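Alpha-galactosidase (Lactobacillus brevis, PDB 3MI6) probably hydrolyses terminal, non-reducing alpha-D-galactose residues of alpha-D-galactosides, as a member of glycosyl hydrolase family 36. Local coordinates at residues Ile3-Asn6 against Thr11-Leu14; Tyr21-Met26 against Leu149-Phe154. All blocks are in the same frame, centred on the assembly; numbering follows the deposited sequence.

Contact 1 of 2, residues Ile3-Asn6 against Thr11-Leu14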
ATOM      1  N   ILE D   3      -0.850  12.031 -40.481  1.00 36.44           N
ATOM      2  CA  ILE D   3      -2.315  12.028 -40.465  1.00 39.78           C
ATOM      3  C   ILE D   3      -2.911  11.376 -41.709  1.00 41.06           C
ATOM      4  O   ILE D   3      -2.590  11.745 -42.836  1.00 44.25           O
ATOM      5  CB  ILE D   3      -2.905  13.438 -40.346  1.00 38.52           C
ATOM      6  CG1 ILE D   3      -2.132  14.270 -39.327  1.00 38.44           C
ATOM      7  CG2 ILE D   3      -4.347  13.351 -39.935  1.00 37.39           C
ATOM      8  CD1 ILE D   3      -2.773  15.580 -39.032  1.00 40.36           C
ATOM      9  N   HIS D   4      -3.797  10.415 -41.485  1.00 39.42           N
ATOM     10  CA  HIS D   4      -4.333   9.583 -42.542  1.00 37.72           C
ATOM     11  C   HIS D   4      -5.823   9.620 -42.416  1.00 40.18           C
ATOM     12  O   HIS D   4      -6.350   9.280 -41.365  1.00 42.33           O
ATOM     13  CB  HIS D   4      -3.891   8.125 -42.355  1.00 39.41           C
ATOM     14  CG  HIS D   4      -2.414   7.917 -42.454  1.00 41.31           C
ATOM     15  ND1 HIS D   4      -1.832   7.231 -43.496  1.00 41.76           N
ATOM     16  CD2 HIS D   4      -1.401   8.309 -41.644  1.00 41.16           C
ATOM     17  CE1 HIS D   4      -0.520   7.213 -43.326  1.00 42.85           C
ATOM     18  NE2 HIS D   4      -0.232   7.861 -42.213  1.00 41.34           N
ATOM     19  N   VAL D   5      -6.509  10.018 -43.480  1.00 41.98           N
ATOM     20  CA  VAL D   5      -7.961  10.009 -43.488  1.00 41.05           C
ATOM     21  C   VAL D   5      -8.474   8.949 -44.460  1.00 45.41           C
ATOM     22  O   VAL D   5      -7.944   8.792 -45.562  1.00 46.95           O
ATOM     23  CB  VAL D   5      -8.527  11.375 -43.899  1.00 44.62           C
ATOM     24  CG1 VAL D   5     -10.041  11.429 -43.646  1.00 45.65           C
ATOM     25  CG2 VAL D   5      -7.811  12.489 -43.165  1.00 41.56           C
ATOM     26  N   ASN D   6      -9.485   8.203 -44.027  1.00 44.33           N
ATOM     27  CA  ASN D   6     -10.181   7.284 -44.903  1.00 46.24           C
ATOM     28  C   ASN D   6     -11.518   7.901 -45.182  1.00 47.53           C
ATOM     29  O   ASN D   6     -12.425   7.850 -44.346  1.00 45.94           O
ATOM     30  CB  ASN D   6     -10.374   5.917 -44.254  1.00 49.16           C
ATOM     31  CG  ASN D   6     -10.903   4.876 -45.234  1.00 50.68           C
ATOM     32  OD1 ASN D   6     -10.131   4.090 -45.786  1.00 46.29           O
ATOM     33  ND2 ASN D   6     -12.226   4.869 -45.456  1.00 47.71           N
ATOM     34  N   THR D  11     -12.677   7.815 -41.087  1.00 46.90           N
ATOM     35  CA  THR D  11     -11.768   7.404 -40.042  1.00 42.14           C
ATOM     36  C   THR D  11     -10.511   8.265 -40.078  1.00 44.29           C
ATOM     37  O   THR D  11      -9.732   8.221 -41.029  1.00 44.47           O
ATOM     38  CB  THR D  11     -11.355   5.960 -40.226  1.00 44.13           C
ATOM     39  OG1 THR D  11     -12.525   5.141 -40.274  1.00 47.99           O
ATOM     40  CG2 THR D  11     -10.487   5.526 -39.079  1.00 44.95           C
ATOM     41  N   PHE D  12     -10.329   9.053 -39.028  1.00 43.29           N
ATOM     42  CA  PHE D  12      -9.174   9.907 -38.882  1.00 38.58           C
ATOM     43  C   PHE D  12      -8.223   9.262 -37.910  1.00 38.89           C
ATOM     44  O   PHE D  12      -8.608   8.872 -36.809  1.00 37.67           O
ATOM     45  CB  PHE D  12      -9.611  11.276 -38.383  1.00 38.94           C
ATOM     46  CG  PHE D  12     -10.642  11.906 -39.255  1.00 42.18           C
ATOM     47  CD1 PHE D  12     -10.272  12.771 -40.269  1.00 41.23           C
ATOM     48  CD2 PHE D  12     -11.981  11.588 -39.100  1.00 40.53           C
ATOM     49  CE1 PHE D  12     -11.216  13.330 -41.089  1.00 42.19           C
ATOM     50  CE2 PHE D  12     -12.929  12.147 -39.917  1.00 41.95           C
ATOM     51  CZ  PHE D  12     -12.548  13.021 -40.913  1.00 43.29           C
ATOM     52  N   HIS D  13      -6.974   9.172 -38.339  1.00 37.05           N
ATOM     53  CA  HIS D  13      -5.964   8.433 -37.645  1.00 35.52           C
ATOM     54  C   HIS D  13      -4.689   9.256 -37.696  1.00 38.76           C
ATOM     55  O   HIS D  13      -4.095   9.438 -38.744  1.00 39.53           O
ATOM     56  CB  HIS D  13      -5.794   7.096 -38.355  1.00 37.79           C
ATOM     57  CG  HIS D  13      -4.853   6.146 -37.682  1.00 40.72           C
ATOM     58  ND1 HIS D  13      -3.677   6.549 -37.084  1.00 40.79           N
ATOM     59  CD2 HIS D  13      -4.893   4.797 -37.562  1.00 40.16           C
ATOM     60  CE1 HIS D  13      -3.043   5.492 -36.607  1.00 40.96           C
ATOM     61  NE2 HIS D  13      -3.761   4.417 -36.881  1.00 40.04           N
ATOM     62  N   LEU D  14      -4.289   9.769 -36.540  1.00 39.01           N
ATOM     63  CA  LEU D  14      -3.050  10.514 -36.383  1.00 37.82           C
ATOM     64  C   LEU D  14      -1.850   9.611 -35.962  1.00 41.43           C
ATOM     65  O   LEU D  14      -1.946   8.827 -35.006  1.00 42.77           O
ATOM     66  CB  LEU D  14      -3.285  11.624 -35.359  1.00 39.12           C
ATOM     67  CG  LEU D  14      -4.113  12.854 -35.788  1.00 41.04           C
ATOM     68  CD1 LEU D  14      -5.559  12.519 -36.086  1.00 33.97           C
ATOM     69  CD2 LEU D  14      -4.028  13.968 -34.731  1.00 38.79           C
TER
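His4 and His13 meet as a hydrogen-bonded pair of an antiparallel ladder, and Asn6 and Thr11 form the next such pair; together they make Ile3-Asn6 and Thr11-Leu14 the two arms of a beta hairpin near the N-terminus. Four backbone bonds tie the arms. His4 N reaches His13 O at 2.9 Å, and the return bond from His13 N to His4 O spans 3.1 Å. Asn6 N gives the straightest of the four to Thr11 O (3.0 Å, 161° at the hydrogen), while Thr11 N to Asn6 O is the longest at 3.3 Å. Two CA-H...O contacts supplement them, Ile3 CA to His13 O at 3.6 Å and Val5 CA to Thr11 O at 3.5 Å, so each of these carbonyls receives both an N-H and a C-H.

At the non-hydrogen-bonded pair, Val5 and Phe12 lie side by side, both methyls of Val5 set against the CD1-CE1 side of the ring. Phe12 holds its ring carbon CG beside its own backbone N (chi1 -55°), and from there the ring leans toward the valine. Ile3 CG2 touches Leu14 CD1 at 4.1 Å, the two side chains lying alongside each other and pointing the same way. Beyond the hairpin, Phe12 also packs on Leu134 and Phe23, and Thr11 OG1 is hydrogen-bonded to Pro44 O.

The chemistry is therefore divided: main-chain polarity sets the register, whereas Ile3, Val5, Phe12 and Leu14 supply apolar surface, part of which joins the hairpin to strand 132-140 of the neighbouring sheet.

Contact 2 of 2, residues Tyr21-Met26 against Leu149-Phe154; sequences YIFQIM and LNYSIF
Phe23 has its ring carbon CG between the backbone N and the carbonyl carbon (chi1 63°), and Tyr151 swings CG beside its backbone N (chi1 -67°); from these starting points the two rings come at each other from opposite directions and overlap. The result is an offset stack, with planes inclined by 23° and centroids 4.7 Å apart. Its closest approach brings Phe23 CZ to 3.6 Å from Tyr151 CE1, and Phe23 CE1 sits over the rim of one tyrosine face. In return, Tyr151 OH lies above one face of the phenylalanine, again toward its rim.

Tyr21 completes an aromatic cluster. Its side chain crosses that of Tyr151 at about a right angle, and the rings meet obliquely, Tyr21 CE1 lying 3.9 Å from Tyr151 CE2. Phe23 CD1 adjoins the edge of the Tyr21 ring, in its plane, so each of the three rings borders the other two.

The polar ends are served from outside the two strands. Glu76 OE2 is hydrogen-bonded to the hydroxyls of both tyrosines, and Tyr21 OH is also bonded to Lys162 NZ. A leucine in place of Tyr151 would take away both the stacked ring and the hydroxyl, and would probably open a gap beside Phe23 while leaving Glu76 short of one partner.

Strands 19-25 and 146-154, from two different sheets, thus pack through buried aromatic rings; Glu76 gathers the two hydroxyls and is likely to hold the ends of the tyrosines in place, while the ring packing restrains how they are turned.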
ATOM      1  N   TYR D  21      -3.308   8.213 -32.416  1.00 38.45           N
ATOM      2  CA  TYR D  21      -4.579   8.737 -31.948  1.00 33.66           C
ATOM      3  C   TYR D  21      -5.556   8.490 -33.101  1.00 35.79           C
ATOM      4  O   TYR D  21      -5.323   8.940 -34.217  1.00 36.82           O
ATOM      5  CB  TYR D  21      -4.410  10.232 -31.685  1.00 34.23           C
ATOM      6  CG  TYR D  21      -5.526  10.935 -30.927  1.00 33.49           C
ATOM      7  CD1 TYR D  21      -6.744  11.205 -31.531  1.00 32.56           C
ATOM      8  CD2 TYR D  21      -5.332  11.381 -29.623  1.00 33.07           C
ATOM      9  CE1 TYR D  21      -7.746  11.860 -30.854  1.00 33.37           C
ATOM     10  CE2 TYR D  21      -6.320  12.045 -28.939  1.00 31.09           C
ATOM     11  CZ  TYR D  21      -7.527  12.287 -29.558  1.00 34.09           C
ATOM     12  OH  TYR D  21      -8.522  12.943 -28.872  1.00 34.19           O
ATOM     13  N   ILE D  22      -6.626   7.747 -32.847  1.00 33.95           N
ATOM     14  CA  ILE D  22      -7.567   7.390 -33.893  1.00 33.74           C
ATOM     15  C   ILE D  22      -9.002   7.701 -33.469  1.00 37.32           C
ATOM     16  O   ILE D  22      -9.433   7.298 -32.380  1.00 36.64           O
ATOM     17  CB  ILE D  22      -7.513   5.886 -34.206  1.00 35.55           C
ATOM     18  CG1 ILE D  22      -6.079   5.418 -34.447  1.00 38.55           C
ATOM     19  CG2 ILE D  22      -8.398   5.543 -35.389  1.00 36.32           C
ATOM     20  CD1 ILE D  22      -5.942   3.877 -34.448  1.00 34.77           C
ATOM     21  N   PHE D  23      -9.746   8.401 -34.328  1.00 35.66           N
ATOM     22  CA  PHE D  23     -11.187   8.547 -34.127  1.00 38.81           C
ATOM     23  C   PHE D  23     -11.994   8.403 -35.414  1.00 42.26           C
ATOM     24  O   PHE D  23     -11.429   8.389 -36.504  1.00 41.36           O
ATOM     25  CB  PHE D  23     -11.536   9.853 -33.405  1.00 39.19           C
ATOM     26  CG  PHE D  23     -11.170  11.107 -34.162  1.00 37.54           C
ATOM     27  CD1 PHE D  23      -9.868  11.580 -34.159  1.00 34.69           C
ATOM     28  CD2 PHE D  23     -12.143  11.837 -34.835  1.00 38.72           C
ATOM     29  CE1 PHE D  23      -9.533  12.738 -34.824  1.00 35.27           C
ATOM     30  CE2 PHE D  23     -11.812  13.008 -35.514  1.00 38.40           C
ATOM     31  CZ  PHE D  23     -10.505  13.458 -35.506  1.00 37.25           C
ATOM     32  N   GLN D  24     -13.315   8.313 -35.272  1.00 42.72           N
ATOM     33  CA  GLN D  24     -14.202   8.027 -36.391  1.00 42.89           C
ATOM     34  C   GLN D  24     -15.522   8.790 -36.300  1.00 46.39           C
ATOM     35  O   GLN D  24     -16.120   8.891 -35.227  1.00 45.31           O
ATOM     36  CB  GLN D  24     -14.486   6.527 -36.453  1.00 43.26           C
ATOM     37  CG  GLN D  24     -15.261   6.084 -37.678  1.00 49.47           C
ATOM     38  CD  GLN D  24     -15.472   4.569 -37.723  1.00 57.36           C
ATOM     39  OE1 GLN D  24     -15.649   3.915 -36.686  1.00 54.39           O
ATOM     40  NE2 GLN D  24     -15.465   4.008 -38.932  1.00 56.92           N
ATOM     41  N   ILE D  25     -15.976   9.328 -37.431  1.00 48.04           N
ATOM     42  CA  ILE D  25     -17.310   9.917 -37.494  1.00 44.04           C
ATOM     43  C   ILE D  25     -18.329   8.794 -37.467  1.00 46.92           C
ATOM     44  O   ILE D  25     -18.176   7.773 -38.145  1.00 49.11           O
ATOM     45  CB  ILE D  25     -17.510  10.776 -38.742  1.00 44.06           C
ATOM     46  CG1 ILE D  25     -16.510  11.928 -38.749  1.00 47.06           C
ATOM     47  CG2 ILE D  25     -18.907  11.339 -38.765  1.00 46.32           C
ATOM     48  CD1 ILE D  25     -16.599  12.810 -37.516  1.00 45.80           C
HETATM   49  N   MSE D  26     -19.375   8.978 -36.682  1.00 46.56           N
HETATM   50  CA  MSE D  26     -20.273   7.877 -36.396  1.00 48.25           C
HETATM   51  C   MSE D  26     -21.693   8.017 -36.943  1.00 50.34           C
HETATM   52  O   MSE D  26     -22.102   9.072 -37.446  1.00 48.98           O
HETATM   53  CB  MSE D  26     -20.319   7.652 -34.894  1.00 49.91           C
HETATM   54  CG  MSE D  26     -18.954   7.361 -34.297  1.00 49.74           C
HETATM   55 SE   MSE D  26     -19.205   6.381 -32.647  1.00 74.65          SE
HETATM   56  CE  MSE D  26     -20.283   7.674 -31.633  1.00 50.86           C
ATOM     57  N   LEU D 149     -13.000  21.382 -34.685  1.00 41.95           N
ATOM     58  CA  LEU D 149     -12.100  20.607 -33.831  1.00 39.69           C
ATOM     59  C   LEU D 149     -10.714  20.509 -34.480  1.00 40.46           C
ATOM     60  O   LEU D 149     -10.546  19.938 -35.554  1.00 40.66           O
ATOM     61  CB  LEU D 149     -12.661  19.209 -33.551  1.00 34.30           C
ATOM     62  CG  LEU D 149     -13.893  19.151 -32.653  1.00 35.82           C
ATOM     63  CD1 LEU D 149     -14.174  17.740 -32.157  1.00 34.13           C
ATOM     64  CD2 LEU D 149     -13.700  20.069 -31.481  1.00 38.17           C
ATOM     65  N   ASN D 150      -9.719  21.076 -33.817  1.00 37.22           N
ATOM     66  CA  ASN D 150      -8.381  21.094 -34.365  1.00 36.93           C
ATOM     67  C   ASN D 150      -7.485  20.047 -33.733  1.00 39.73           C
ATOM     68  O   ASN D 150      -7.644  19.680 -32.557  1.00 39.28           O
ATOM     69  CB  ASN D 150      -7.789  22.483 -34.197  1.00 38.88           C
ATOM     70  CG  ASN D 150      -8.747  23.562 -34.639  1.00 39.26           C
ATOM     71  OD1 ASN D 150      -9.201  23.568 -35.775  1.00 39.06           O
ATOM     72  ND2 ASN D 150      -9.075  24.471 -33.738  1.00 38.87           N
ATOM     73  N   TYR D 151      -6.552  19.564 -34.542  1.00 40.30           N
ATOM     74  CA  TYR D 151      -5.660  18.489 -34.169  1.00 36.74           C
ATOM     75  C   TYR D 151      -4.419  18.714 -34.991  1.00 38.89           C
ATOM     76  O   TYR D 151      -4.434  18.475 -36.187  1.00 41.02           O
ATOM     77  CB  TYR D 151      -6.236  17.154 -34.616  1.00 33.92           C
ATOM     78  CG  TYR D 151      -7.503  16.687 -33.932  1.00 35.72           C
ATOM     79  CD1 TYR D 151      -8.757  17.037 -34.421  1.00 37.33           C
ATOM     80  CD2 TYR D 151      -7.450  15.845 -32.827  1.00 34.24           C
ATOM     81  CE1 TYR D 151      -9.926  16.584 -33.808  1.00 36.50           C
ATOM     82  CE2 TYR D 151      -8.603  15.394 -32.205  1.00 33.54           C
ATOM     83  CZ  TYR D 151      -9.838  15.756 -32.698  1.00 36.41           C
ATOM     84  OH  TYR D 151     -10.979  15.297 -32.076  1.00 31.93           O
ATOM     85  N   SER D 152      -3.345  19.183 -34.378  1.00 39.40           N
ATOM     86  CA  SER D 152      -2.071  19.250 -35.082  1.00 38.59           C
ATOM     87  C   SER D 152      -1.112  18.155 -34.613  1.00 39.39           C
ATOM     88  O   SER D 152      -0.796  18.063 -33.431  1.00 40.02           O
ATOM     89  CB  SER D 152      -1.438  20.614 -34.888  1.00 39.37           C
ATOM     90  OG  SER D 152      -2.397  21.619 -35.113  1.00 39.61           O
ATOM     91  N   ILE D 153      -0.671  17.320 -35.549  1.00 39.91           N
ATOM     92  CA  ILE D 153       0.345  16.314 -35.286  1.00 39.33           C
ATOM     93  C   ILE D 153       1.749  16.913 -35.306  1.00 39.60           C
ATOM     94  O   ILE D 153       2.092  17.685 -36.190  1.00 41.09           O
ATOM     95  CB  ILE D 153       0.264  15.167 -36.313  1.00 43.20           C
ATOM     96  CG1 ILE D 153      -0.745  14.122 -35.856  1.00 45.96           C
ATOM     97  CG2 ILE D 153       1.594  14.453 -36.470  1.00 39.91           C
ATOM     98  CD1 ILE D 153      -0.381  12.733 -36.325  1.00 42.46           C
ATOM     99  N   PHE D 154       2.554  16.558 -34.313  1.00 39.87           N
ATOM    100  CA  PHE D 154       3.971  16.917 -34.290  1.00 38.58           C
ATOM    101  C   PHE D 154       4.784  15.644 -34.110  1.00 41.59           C
ATOM    102  O   PHE D 154       5.340  15.396 -33.047  1.00 43.62           O
ATOM    103  CB  PHE D 154       4.248  17.866 -33.140  1.00 36.00           C
ATOM    104  CG  PHE D 154       3.906  19.291 -33.433  1.00 34.67           C
ATOM    105  CD1 PHE D 154       2.654  19.767 -33.194  1.00 32.99           C
ATOM    106  CD2 PHE D 154       4.856  20.155 -33.915  1.00 35.71           C
ATOM    107  CE1 PHE D 154       2.357  21.063 -33.441  1.00 35.66           C
ATOM    108  CE2 PHE D 154       4.555  21.457 -34.160  1.00 38.21           C
ATOM    109  CZ  PHE D 154       3.306  21.911 -33.925  1.00 36.51           C
TER

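In the fold
Contacts 1 and 2 show how neighbouring strands and facing sheets are held by different chemistry. Contact 1 lies within one four-stranded antiparallel sheet, pairs the edge strand 4-6, one of its two outermost, with strand 11-15, and is partly buried. Contact 2 is wholly buried and joins strand 19-25 of that sheet to strand 146-154 of the nine-stranded one through ring packing, without backbone bonds between the two strands. Their centres lie about 7 Å apart. Strands 11-15 and 19-25 are adjacent: Leu14 N to Tyr21 O, at 2.7 Å, is a probable hydrogen bond, and Leu14 also packs on Ile153. Both contacts lie away from the predicted active-site residues.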